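Local coordinates for phosphate-binding protein PstS 2 (Streptococcus pneumoniae, PDB 4H1X) that probably serves as the solute-binding subunit of the PstSACB ABC transporter, a membrane complex that imports phosphate, at residues A[23-28]-A[230-235]; A[30-35]-A[42-47]; A[107-112]-A[198-203]; A[118-123]-A[152-157]; A[176-179]-A[185-188]. All coordinates share one frame; numbering follows the deposited sequence. Where two conformers were deposited one is given.

Overall arrangement
The five contacts fall into two groups, consistent with the two-lobed fold of periplasmic binding proteins. Contacts 1 and 2 share one lobe. Their centres are 12 Å apart, and they touch where the backbone of T27 meets that of L33. Contacts 3, 4 and 5 lie in the other lobe. Contacts 4 and 5 are closest, with centres 9 Å apart, and meet through D120 and Y177. Contact 3 touches contact 4 where I108 packs on I122. The groups are well separated: the centres of contacts 2 and 4 are 42 Å apart. Contacts 1 and 3 are joined by the sheet, since strands 223-236 and 103-110 are neighbours in it.

Contact 1 (A[23-28]-A[230-235]); sequences RGAFTE and DGIAVV
I232 on strand 230-235 and F26 on helix 23-28 bury the most surface here, and both are closed off from solvent. I232 meets the helix with two branches. CD1 of I232, at the end of the longer branch, reaches the CB of A25 at 3.9 Å and the backbone N of F26 at 4.0 Å. The other branch of I232, CG2, lies 4.1 Å from CD1 of the F26 ring. A trans chi1 of 180° carries the F26 ring out towards the strand. Further along the F26 ring, CE1 meets CG2 of V234 at 4.0 Å. The ring thus spans two residues of the strand, I232 and V234, which lie on the same side of it. The helix segment crosses the strand segment at 74°, with the axes 10.1 Å apart. This is a helix laid across one face of the central sheet. Y70 stacks on the F26 ring and F254 meets it edge-to-face, so aromatic groups complete the cluster. No hydrogen bond passes between the two segments. The strand instead spends its backbone bonds on its neighbours in the sheet, as where A233 pairs with I71 of strand 67-72. Across this contact the touching side chains are apolar, so it rests on van der Waals packing and the exclusion of water.

Contact 2 (A[30-35]-A[42-47]); sequences TGILKK and DNTAKT
L33 and D42 face each other as an antiparallel, non-hydrogen-bonded pair, with their CA atoms 4.4 Å apart. Their side chains leave the same face of the small sheet. CD1 of L33 approaches CB of D42 at 4.1 Å. Next to this pair, the backbone N of N43 donates to the O of I32 at 2.9 Å. The N-H points well at the oxygen, at 160°, but comes from above the carbonyl plane. I32 closes the inner side. In one of its two conformers, CG2 of I32 lies anti to the backbone N (chi1 -76° for CG1) and rests 3.4 Å from the N of T44, a detail that is less certain for that reason. Strands 33-35 and 40-42 form a beta hairpin, and residues 42-44 continue it as an Asx turn. In this turn OD1 of D42 takes two bonds from T44. OG1 of T44 donates to OD1 of D42 at 2.6 Å, on the syn side of the carboxylate. The backbone N of T44 donates to OD1 of D42 at 3.0 Å, from the same face. The other oxygen, OD2, is in a salt bridge with R23, so both ends of this carboxylate are held. The outer side is looser. K34 is exposed and only brushes the N43 side chain. Its chain bends at chi2 and chi4 and turns back, so that NZ of K34 donates to the O of G31 at 2.8 Å, on a lone pair in the carbonyl plane. G31 follows helix 21-30 and closes it in a Schellman motif, with positive phi.

Contact 3 (A[107-112]-A[198-203]); sequences NIVWSS and TAVKEK
V200 of helix 198-202 packs against residues 109-111, and it provides the largest buried surface of the contact. From its CB the side chain divides into two methyl groups, each with its own part of the facing chain. With chi1 at 168°, CG1 points away from its own backbone N. CG1 of V200 reaches the backbone where W110 gives way to S111, with the CA of W110 at 3.9 Å and the N of S111 at 3.8 Å. CG1 of V200 also comes within 4.1 Å of the CB of S111. CG2 goes to the preceding residue. CG2 of V200 lies 3.8 Å from the O of V109. CG2 of V200 is also 4.0 Å from CG2 of V109, where the two valines cross obliquely. V200 thus spans three consecutive residues, V109 to S111. A polar link runs beside this packing. One water joins the hydroxyl OG of S111, at 2.7 Å, to the O of V200, to which it donates at 2.8 Å. The same carbonyl accepts from the N of K203, as the helix ends in a Schellman motif. OG of S111 also bonds to the N of N113. The contact packs helix 193-202 on the face of the sheet, near the end of strand 103-110. Its chemistry implies an apolar core around V200, with a water bridging S111 OG and V200 O at its margin, each of which also has a protein partner.

Contact 4 (A[118-123]-A[152-157]); sequences GQDFIS and QHLSGK
The carboxylate of D120 and the side-chain amide of Q152 are the flat groups of this contact. Their planes are 30° apart, and the two side chains run antiparallel alongside one another. OD1 of D120 stands over the face of the amide, 3.6 Å from CD of Q152. On the carboxylate, Q152 and L154 share a face: the glutamine passes near OD1, while CD1 of L154 lies over CG of D120, 3.8 Å away. CD1 of L154 also packs on CB of D120 at 3.7 Å. A trans chi1 of -172° swings the D120 carboxylate toward the loop. No direct hydrogen bond crosses the contact; two waters do the linking. One donates to OD2 of D120 at 2.9 Å and accepts from the backbone N of Q152 at 2.7 Å. The other donates to OD1 and accepts only weakly from NE2 of Q152. OD2 has two further partners, the hydroxyls of Y177 and Y149. D120 sits on helix 116-126, so the contact joins the helix to the loop leading into strand 155-162. The carboxylate is buried, yet it is well supplied with donors. These bonds would probably stabilise its negative charge. The two segments are joined by water bridges and the packing of L154, while the tyrosine hydroxyls help hold the carboxylate.

Contact 5 (A[176-179]-A[185-188]); sequences AYKK and TIDI
This is the packing of a helix against the strand that follows it, made by I186 of strand 185-188 and by Y177 and K178 near the end of helix 164-180. I186 buries the most surface. Its CD1 touches CD2 of the Y177 ring at 3.7 Å, and the two side chains cross at about a right angle. The same CD1 of I186 lies 4.3 Å from CG of K178, so one isoleucine tip touches both the ring and the aliphatic part of the lysine. The Y177 ring is turned in towards the strand by an extended first torsion (chi1 -177°). K178 reaches toward the strand, bringing its CD within 4.2 Å of the N of I186. The chain then bends at chi3 (-74°) and carries NZ to two waters. The first accepts from NZ of K178 at 2.8 Å and also from the backbone N of I186 at 3.0 Å. The second takes only a weak bond from NZ and donates to the O of I186. K178 thus reaches both polar backbone atoms of I186 through water. F121 of helix 116-126 meets the Y177 ring edge-to-face and also touches I186. The strand pairs in parallel with strand 155-162, and helix 164-180 runs between the two in sequence. This is a beta-alpha-beta crossover, the unit from which each lobe of the periplasmic binding protein fold is built.

Contact 1 (A[23-28]-A[230-235])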
# COMPACT_ATOMS: atom_id res chain seq x y z
N ARG A 23 -7.98 -1.14 -3.20
CA ARG A 23 -8.70 -1.78 -4.31
C ARG A 23 -7.87 -1.66 -5.61
O ARG A 23 -7.74 -2.63 -6.34
CB ARG A 23 -10.08 -1.16 -4.51
CG ARG A 23 -10.80 -1.73 -5.74
CD ARG A 23 -12.25 -1.30 -5.75
NE ARG A 23 -12.93 -1.69 -6.99
CZ ARG A 23 -14.25 -1.65 -7.17
NH1 ARG A 23 -15.04 -1.23 -6.18
NH2 ARG A 23 -14.78 -2.02 -8.32
N GLY A 24 -7.34 -0.47 -5.86
CA GLY A 24 -6.53 -0.20 -7.04
C GLY A 24 -5.34 -1.14 -7.11
O GLY A 24 -5.08 -1.75 -8.15
N ALA A 25 -4.63 -1.28 -5.99
CA ALA A 25 -3.46 -2.15 -5.90
C ALA A 25 -3.84 -3.61 -6.10
O ALA A 25 -3.24 -4.31 -6.93
CB ALA A 25 -2.79 -1.97 -4.56
N PHE A 26 -4.84 -4.09 -5.34
CA PHE A 26 -5.31 -5.47 -5.42
C PHE A 26 -5.70 -5.85 -6.84
O PHE A 26 -5.23 -6.86 -7.35
CB PHE A 26 -6.50 -5.71 -4.46
CG PHE A 26 -6.99 -7.14 -4.52
CD1 PHE A 26 -6.33 -8.15 -3.82
CD2 PHE A 26 -8.11 -7.48 -5.28
CE1 PHE A 26 -6.79 -9.48 -3.87
CE2 PHE A 26 -8.55 -8.81 -5.34
CZ PHE A 26 -7.88 -9.80 -4.66
N THR A 27 -6.57 -5.06 -7.48
CA THR A 27 -7.05 -5.37 -8.82
C THR A 27 -5.91 -5.29 -9.85
O THR A 27 -5.89 -6.09 -10.78
CB THR A 27 -8.24 -4.49 -9.21
OG1 THR A 27 -7.83 -3.12 -9.19
CG2 THR A 27 -9.47 -4.71 -8.30
N GLU A 28 -4.94 -4.36 -9.67
CA GLU A 28 -3.79 -4.28 -10.59
C GLU A 28 -2.89 -5.54 -10.44
O GLU A 28 -2.58 -6.19 -11.44
CB GLU A 28 -2.96 -3.00 -10.33
CG GLU A 28 -1.72 -2.86 -11.20
CD GLU A 28 -1.94 -2.91 -12.70
OE1 GLU A 28 -2.86 -2.22 -13.20
OE2 GLU A 28 -1.17 -3.63 -13.38
N ASP A 230 3.93 -2.53 1.52
CA ASP A 230 2.56 -2.69 1.95
C ASP A 230 2.05 -4.00 1.40
O ASP A 230 1.86 -4.12 0.20
CB ASP A 230 1.70 -1.51 1.45
CG ASP A 230 0.23 -1.64 1.78
OD1 ASP A 230 -0.10 -1.94 2.96
OD2 ASP A 230 -0.60 -1.48 0.85
N GLY A 231 1.91 -4.99 2.28
CA GLY A 231 1.39 -6.28 1.86
C GLY A 231 -0.13 -6.24 1.93
O GLY A 231 -0.71 -5.41 2.66
N ILE A 232 -0.78 -7.09 1.15
CA ILE A 232 -2.24 -7.22 1.14
C ILE A 232 -2.56 -8.67 1.53
O ILE A 232 -2.01 -9.61 0.95
CB ILE A 232 -2.85 -6.82 -0.23
CG1 ILE A 232 -2.64 -5.31 -0.52
CG2 ILE A 232 -4.35 -7.20 -0.30
CD1 ILE A 232 -2.85 -4.91 -1.99
N ALA A 233 -3.40 -8.84 2.54
CA ALA A 233 -3.86 -10.15 3.00
C ALA A 233 -5.23 -10.41 2.42
O ALA A 233 -6.09 -9.50 2.43
CB ALA A 233 -3.92 -10.18 4.53
N VAL A 234 -5.44 -11.62 1.94
CA VAL A 234 -6.75 -12.09 1.46
C VAL A 234 -7.33 -12.84 2.63
O VAL A 234 -6.71 -13.83 3.09
CB VAL A 234 -6.65 -12.94 0.17
CG1 VAL A 234 -8.03 -13.45 -0.22
CG2 VAL A 234 -6.03 -12.13 -0.96
N VAL A 235 -8.46 -12.39 3.13
CA VAL A 235 -8.99 -12.94 4.37
C VAL A 235 -10.36 -13.60 4.18
O VAL A 235 -11.20 -13.13 3.40
CB VAL A 235 -9.05 -11.84 5.48
CG1 VAL A 235 -7.64 -11.45 5.95
CG2 VAL A 235 -9.84 -10.59 5.04

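Contact 2 (A[30-35]-A[42-47])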
# COMPACT_ATOMS: atom_id res chain seq x y z
N THR A 30 -3.50 -8.59 -9.13
CA THR A 30 -4.16 -9.85 -9.53
C THR A 30 -4.50 -9.90 -11.04
O THR A 30 -4.88 -10.96 -11.54
CB THR A 30 -5.45 -10.06 -8.70
OG1 THR A 30 -6.29 -8.93 -8.91
CG2 THR A 30 -5.18 -10.28 -7.21
N GLY A 31 -4.42 -8.76 -11.72
CA GLY A 31 -4.74 -8.66 -13.15
C GLY A 31 -6.22 -8.50 -13.47
O GLY A 31 -6.62 -8.68 -14.63
N ILE A 32 -7.04 -8.18 -12.43
CA ILE A 32 -8.48 -7.96 -12.54
C ILE A 32 -8.71 -6.61 -13.23
O ILE A 32 -9.72 -6.43 -13.90
CB ILE A 32 -9.15 -8.06 -11.14
CG1 ILE A 32 -9.26 -9.53 -10.70
CG2 ILE A 32 -10.52 -7.37 -11.06
CD1 ILE A 32 -9.36 -9.71 -9.21
N LEU A 33 -7.76 -5.67 -13.06
CA LEU A 33 -7.78 -4.35 -13.67
C LEU A 33 -6.92 -4.46 -14.92
O LEU A 33 -5.70 -4.57 -14.81
CB LEU A 33 -7.24 -3.28 -12.69
CG LEU A 33 -7.18 -1.82 -13.17
CD1 LEU A 33 -8.57 -1.24 -13.39
CD2 LEU A 33 -6.43 -0.96 -12.18
N LYS A 34 -7.58 -4.51 -16.09
CA LYS A 34 -6.92 -4.66 -17.40
C LYS A 34 -7.03 -3.38 -18.22
O LYS A 34 -8.05 -2.71 -18.18
CB LYS A 34 -7.54 -5.83 -18.19
CG LYS A 34 -7.43 -7.18 -17.50
CD LYS A 34 -7.01 -8.29 -18.45
CE LYS A 34 -6.50 -9.53 -17.74
NZ LYS A 34 -5.23 -9.29 -16.99
N LYS A 35 -5.98 -3.06 -18.98
CA LYS A 35 -5.98 -1.89 -19.85
C LYS A 35 -6.03 -2.31 -21.31
O LYS A 35 -5.07 -2.90 -21.82
CB LYS A 35 -4.76 -0.99 -19.58
N ASP A 42 -12.08 -2.49 -14.74
CA ASP A 42 -12.02 -3.19 -13.45
C ASP A 42 -13.00 -4.36 -13.54
O ASP A 42 -14.22 -4.14 -13.51
CB ASP A 42 -12.36 -2.25 -12.27
CG ASP A 42 -12.22 -2.86 -10.88
OD1 ASP A 42 -12.13 -4.11 -10.78
OD2 ASP A 42 -12.22 -2.10 -9.89
N ASN A 43 -12.48 -5.59 -13.62
CA ASN A 43 -13.33 -6.77 -13.76
C ASN A 43 -13.81 -7.36 -12.41
O ASN A 43 -14.27 -8.51 -12.39
CB ASN A 43 -12.63 -7.84 -14.60
CG ASN A 43 -12.46 -7.42 -16.04
OD1 ASN A 43 -11.35 -7.17 -16.51
ND2 ASN A 43 -13.57 -7.24 -16.74
N THR A 44 -13.77 -6.56 -11.32
CA THR A 44 -14.27 -7.00 -10.01
C THR A 44 -15.69 -7.54 -10.18
O THR A 44 -16.52 -6.88 -10.81
CB THR A 44 -14.26 -5.85 -8.98
OG1 THR A 44 -12.91 -5.45 -8.70
CG2 THR A 44 -14.97 -6.22 -7.68
N ALA A 45 -15.96 -8.74 -9.63
CA ALA A 45 -17.28 -9.38 -9.71
C ALA A 45 -18.41 -8.37 -9.51
O ALA A 45 -18.38 -7.58 -8.56
CB ALA A 45 -17.39 -10.48 -8.67
N LYS A 46 -19.38 -8.37 -10.44
CA LYS A 46 -20.54 -7.46 -10.37
C LYS A 46 -21.45 -7.82 -9.18
O LYS A 46 -22.27 -6.99 -8.80
CB LYS A 46 -21.33 -7.45 -11.69
CG LYS A 46 -20.56 -6.91 -12.91
CD LYS A 46 -20.59 -5.39 -13.01
CE LYS A 46 -19.74 -4.85 -14.13
NZ LYS A 46 -20.35 -5.06 -15.47
N THR A 47 -21.30 -9.02 -8.59
CA THR A 47 -22.09 -9.44 -7.42
C THR A 47 -21.45 -8.97 -6.11
O THR A 47 -22.11 -9.04 -5.06
CB THR A 47 -22.23 -10.97 -7.38
OG1 THR A 47 -20.93 -11.57 -7.27
CG2 THR A 47 -23.00 -11.53 -8.57

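Contact 3 (A[107-112]-A[198-203])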
# COMPACT_ATOMS: atom_id res chain seq x y z
N ASN A 107 6.89 4.20 -2.43
CA ASN A 107 8.05 4.95 -2.86
C ASN A 107 7.88 6.44 -2.64
O ASN A 107 6.79 6.99 -2.85
CB ASN A 107 8.30 4.71 -4.36
CG ASN A 107 8.88 3.36 -4.66
OD1 ASN A 107 9.79 2.89 -3.98
ND2 ASN A 107 8.37 2.70 -5.67
N ILE A 108 8.99 7.07 -2.30
CA ILE A 108 9.17 8.52 -2.31
C ILE A 108 10.12 8.79 -3.49
O ILE A 108 10.98 7.94 -3.81
CB ILE A 108 9.67 9.12 -0.98
CG1 ILE A 108 11.04 8.51 -0.56
CG2 ILE A 108 8.59 9.00 0.09
CD1 ILE A 108 11.75 9.21 0.52
N VAL A 109 9.91 9.90 -4.19
CA VAL A 109 10.71 10.25 -5.35
C VAL A 109 11.16 11.69 -5.20
O VAL A 109 10.43 12.50 -4.63
CB VAL A 109 9.99 10.02 -6.71
CG1 VAL A 109 9.48 8.58 -6.85
CG2 VAL A 109 8.84 10.99 -6.92
N TRP A 110 12.35 12.00 -5.71
CA TRP A 110 12.88 13.36 -5.68
C TRP A 110 13.82 13.55 -6.87
O TRP A 110 14.21 12.57 -7.53
CB TRP A 110 13.60 13.65 -4.35
CG TRP A 110 14.83 12.84 -4.12
CD1 TRP A 110 16.11 13.16 -4.47
CD2 TRP A 110 14.91 11.63 -3.37
NE1 TRP A 110 16.99 12.22 -3.98
CE2 TRP A 110 16.28 11.27 -3.30
CE3 TRP A 110 13.96 10.81 -2.75
CZ2 TRP A 110 16.71 10.10 -2.65
CZ3 TRP A 110 14.39 9.65 -2.11
CH2 TRP A 110 15.75 9.30 -2.07
N SER A 111 14.20 14.81 -7.13
CA SER A 111 15.12 15.12 -8.22
C SER A 111 16.29 15.90 -7.65
O SER A 111 16.39 16.09 -6.42
CB SER A 111 14.39 15.97 -9.25
OG SER A 111 14.12 17.25 -8.69
N SER A 112 17.15 16.40 -8.55
CA SER A 112 18.28 17.24 -8.21
C SER A 112 17.78 18.56 -7.58
O SER A 112 18.56 19.27 -6.95
CB SER A 112 19.12 17.51 -9.45
OG SER A 112 18.39 18.19 -10.45
N THR A 198 4.89 14.11 -11.65
CA THR A 198 4.83 15.34 -12.45
C THR A 198 5.20 16.57 -11.57
O THR A 198 6.00 17.40 -12.00
CB THR A 198 3.46 15.47 -13.08
OG1 THR A 198 3.30 14.40 -14.02
CG2 THR A 198 3.26 16.81 -13.80
N ALA A 199 4.66 16.64 -10.33
CA ALA A 199 4.90 17.75 -9.41
C ALA A 199 6.38 17.85 -9.07
O ALA A 199 6.91 18.96 -9.07
CB ALA A 199 4.07 17.56 -8.14
N VAL A 200 7.06 16.71 -8.89
CA VAL A 200 8.49 16.73 -8.58
C VAL A 200 9.27 17.26 -9.80
O VAL A 200 10.10 18.15 -9.65
CB VAL A 200 9.02 15.35 -8.11
CG1 VAL A 200 10.55 15.31 -8.07
CG2 VAL A 200 8.46 14.97 -6.75
N LYS A 201 8.97 16.75 -10.98
CA LYS A 201 9.66 17.18 -12.21
C LYS A 201 9.41 18.66 -12.52
O LYS A 201 10.35 19.37 -12.89
CB LYS A 201 9.25 16.31 -13.40
CG LYS A 201 9.64 14.85 -13.21
CD LYS A 201 9.44 14.05 -14.48
CE LYS A 201 9.98 12.66 -14.28
NZ LYS A 201 10.03 11.91 -15.56
N GLU A 202 8.18 19.15 -12.29
CA GLU A 202 7.77 20.54 -12.51
C GLU A 202 8.22 21.49 -11.38
O GLU A 202 8.07 22.70 -11.50
CB GLU A 202 6.25 20.63 -12.71
CG GLU A 202 5.84 20.05 -14.06
CD GLU A 202 4.38 20.17 -14.46
OE1 GLU A 202 3.58 20.75 -13.68
OE2 GLU A 202 4.04 19.67 -15.55
N LYS A 203 8.84 20.93 -10.33
CA LYS A 203 9.40 21.62 -9.16
C LYS A 203 8.30 22.27 -8.30
O LYS A 203 8.60 23.22 -7.59
CB LYS A 203 10.49 22.65 -9.58
CG LYS A 203 11.64 22.06 -10.38
CD LYS A 203 12.71 23.12 -10.63
CE LYS A 203 13.69 22.74 -11.70
NZ LYS A 203 14.76 23.76 -11.83
O HOH W 1 12.72 18.50 -10.62

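Contact 4 (A[118-123]-A[152-157])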
# COMPACT_ATOMS: atom_id res chain seq x y z
N GLY A 118 14.42 19.31 2.40
CA GLY A 118 13.89 18.05 1.85
C GLY A 118 14.84 16.90 2.12
O GLY A 118 14.41 15.82 2.54
N GLN A 119 16.14 17.14 1.91
CA GLN A 119 17.19 16.14 2.18
C GLN A 119 17.26 15.79 3.69
O GLN A 119 17.43 14.62 4.04
CB GLN A 119 18.56 16.65 1.71
CG GLN A 119 18.66 16.73 0.17
CD GLN A 119 19.97 17.30 -0.29
OE1 GLN A 119 20.04 18.34 -0.97
NE2 GLN A 119 21.04 16.68 0.13
N ASP A 120 17.06 16.80 4.57
CA ASP A 120 17.07 16.54 6.02
C ASP A 120 15.85 15.67 6.39
O ASP A 120 15.96 14.76 7.22
CB ASP A 120 17.07 17.84 6.81
CG ASP A 120 17.26 17.61 8.30
OD1 ASP A 120 18.37 17.19 8.69
OD2 ASP A 120 16.27 17.71 9.04
N PHE A 121 14.69 15.95 5.77
CA PHE A 121 13.48 15.15 6.00
C PHE A 121 13.70 13.69 5.53
O PHE A 121 13.33 12.76 6.26
CB PHE A 121 12.27 15.79 5.31
CG PHE A 121 10.95 15.08 5.56
CD1 PHE A 121 10.58 14.67 6.84
CD2 PHE A 121 10.08 14.81 4.51
CE1 PHE A 121 9.34 14.05 7.07
CE2 PHE A 121 8.84 14.19 4.74
CZ PHE A 121 8.50 13.79 6.01
N ILE A 122 14.34 13.48 4.35
CA ILE A 122 14.68 12.15 3.82
C ILE A 122 15.59 11.42 4.82
O ILE A 122 15.42 10.23 5.07
CB ILE A 122 15.35 12.24 2.40
CG1 ILE A 122 14.41 12.84 1.32
CG2 ILE A 122 15.98 10.92 1.93
CD1 ILE A 122 13.07 12.23 1.16
N SER A 123 16.58 12.16 5.39
CA SER A 123 17.51 11.59 6.37
C SER A 123 16.73 11.08 7.59
O SER A 123 16.99 9.99 8.10
CB SER A 123 18.58 12.60 6.78
OG SER A 123 19.38 12.97 5.66
N GLN A 152 18.40 19.57 13.36
CA GLN A 152 19.17 20.79 13.03
C GLN A 152 18.31 22.00 13.39
O GLN A 152 18.75 23.15 13.25
CB GLN A 152 19.60 20.83 11.54
CG GLN A 152 20.03 19.48 10.95
CD GLN A 152 20.83 19.56 9.67
OE1 GLN A 152 20.55 20.34 8.76
NE2 GLN A 152 21.84 18.70 9.54
N HIS A 153 17.05 21.72 13.86
CA HIS A 153 15.99 22.67 14.22
C HIS A 153 15.83 23.64 13.05
O HIS A 153 16.03 24.85 13.18
CB HIS A 153 16.29 23.37 15.56
CG HIS A 153 16.42 22.40 16.69
ND1 HIS A 153 15.31 21.89 17.33
CD2 HIS A 153 17.53 21.84 17.22
CE1 HIS A 153 15.77 21.05 18.25
NE2 HIS A 153 17.11 21.00 18.22
N LEU A 154 15.56 23.04 11.87
CA LEU A 154 15.45 23.79 10.62
C LEU A 154 14.17 24.55 10.53
O LEU A 154 13.27 24.41 11.37
CB LEU A 154 15.60 22.88 9.39
CG LEU A 154 16.98 22.26 9.14
CD1 LEU A 154 16.94 21.37 7.92
CD2 LEU A 154 18.07 23.31 8.98
N SER A 155 14.10 25.40 9.51
CA SER A 155 12.94 26.20 9.25
C SER A 155 12.70 26.16 7.78
O SER A 155 13.64 26.08 6.99
CB SER A 155 13.12 27.62 9.75
OG SER A 155 11.88 28.31 9.72
N GLY A 156 11.44 26.26 7.41
CA GLY A 156 11.07 26.26 6.01
C GLY A 156 9.85 25.42 5.79
O GLY A 156 9.26 24.89 6.74
N LYS A 157 9.46 25.30 4.52
CA LYS A 157 8.28 24.54 4.13
C LYS A 157 8.64 23.44 3.15
O LYS A 157 9.49 23.63 2.27
CB LYS A 157 7.21 25.48 3.51
CG LYS A 157 5.89 24.79 3.13
CD LYS A 157 5.09 25.58 2.10
CE LYS A 157 4.61 24.71 0.95
NZ LYS A 157 5.60 24.67 -0.17
O HOH W 2 20.39 16.15 11.04
O HOH W 3 16.65 19.46 11.29

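Contact 5 (A[176-179]-A[185-188])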
# COMPACT_ATOMS: atom_id res chain seq x y z
N ALA A 176 6.29 13.12 13.37
CA ALA A 176 7.50 12.77 14.14
C ALA A 176 8.64 13.74 13.81
O ALA A 176 9.35 14.17 14.71
CB ALA A 176 7.91 11.33 13.87
N TYR A 177 8.76 14.14 12.53
CA TYR A 177 9.79 15.08 12.11
C TYR A 177 9.57 16.47 12.72
O TYR A 177 10.53 17.09 13.17
CB TYR A 177 9.84 15.19 10.58
CG TYR A 177 10.94 16.10 10.07
CD1 TYR A 177 12.26 15.65 9.98
CD2 TYR A 177 10.66 17.38 9.60
CE1 TYR A 177 13.26 16.45 9.42
CE2 TYR A 177 11.65 18.20 9.08
CZ TYR A 177 12.95 17.72 8.98
OH TYR A 177 13.93 18.53 8.47
N LYS A 178 8.31 16.96 12.72
CA LYS A 178 7.95 18.29 13.23
C LYS A 178 8.10 18.38 14.74
O LYS A 178 8.38 19.45 15.26
CB LYS A 178 6.55 18.70 12.77
CG LYS A 178 6.53 18.98 11.25
CD LYS A 178 5.27 19.64 10.75
CE LYS A 178 4.09 18.71 10.69
NZ LYS A 178 2.82 19.47 10.66
N LYS A 179 8.05 17.24 15.44
CA LYS A 179 8.30 17.19 16.88
C LYS A 179 9.77 17.61 17.12
O LYS A 179 10.05 18.35 18.06
CB LYS A 179 8.00 15.77 17.42
CG LYS A 179 8.04 15.71 18.95
CD LYS A 179 8.03 14.28 19.46
CE LYS A 179 7.97 14.24 20.97
NZ LYS A 179 7.78 12.86 21.47
N THR A 185 7.21 23.45 8.26
CA THR A 185 5.83 23.12 7.92
C THR A 185 5.86 22.10 6.77
O THR A 185 6.67 22.22 5.86
CB THR A 185 4.99 24.35 7.60
OG1 THR A 185 5.59 25.08 6.55
CG2 THR A 185 4.80 25.26 8.79
N ILE A 186 5.03 21.07 6.86
CA ILE A 186 5.00 20.05 5.80
C ILE A 186 3.57 19.96 5.29
O ILE A 186 2.68 19.61 6.07
CB ILE A 186 5.56 18.66 6.27
CG1 ILE A 186 7.07 18.75 6.70
CG2 ILE A 186 5.38 17.63 5.13
CD1 ILE A 186 7.66 17.47 7.40
N ASP A 187 3.34 20.28 4.01
CA ASP A 187 2.05 20.15 3.34
C ASP A 187 2.04 18.83 2.58
O ASP A 187 3.00 18.53 1.84
CB ASP A 187 1.83 21.30 2.34
CG ASP A 187 1.54 22.69 2.88
OD1 ASP A 187 1.56 22.87 4.11
OD2 ASP A 187 1.30 23.60 2.06
N ILE A 188 1.00 18.03 2.76
CA ILE A 188 0.94 16.77 2.06
C ILE A 188 -0.29 16.81 1.16
O ILE A 188 -1.41 16.91 1.67
CB ILE A 188 0.90 15.58 3.06
CG1 ILE A 188 2.18 15.57 3.94
CG2 ILE A 188 0.69 14.27 2.30
CD1 ILE A 188 2.11 14.77 5.22
O HOH W 4 2.78 21.60 8.82
O HOH W 5 2.36 17.53 8.44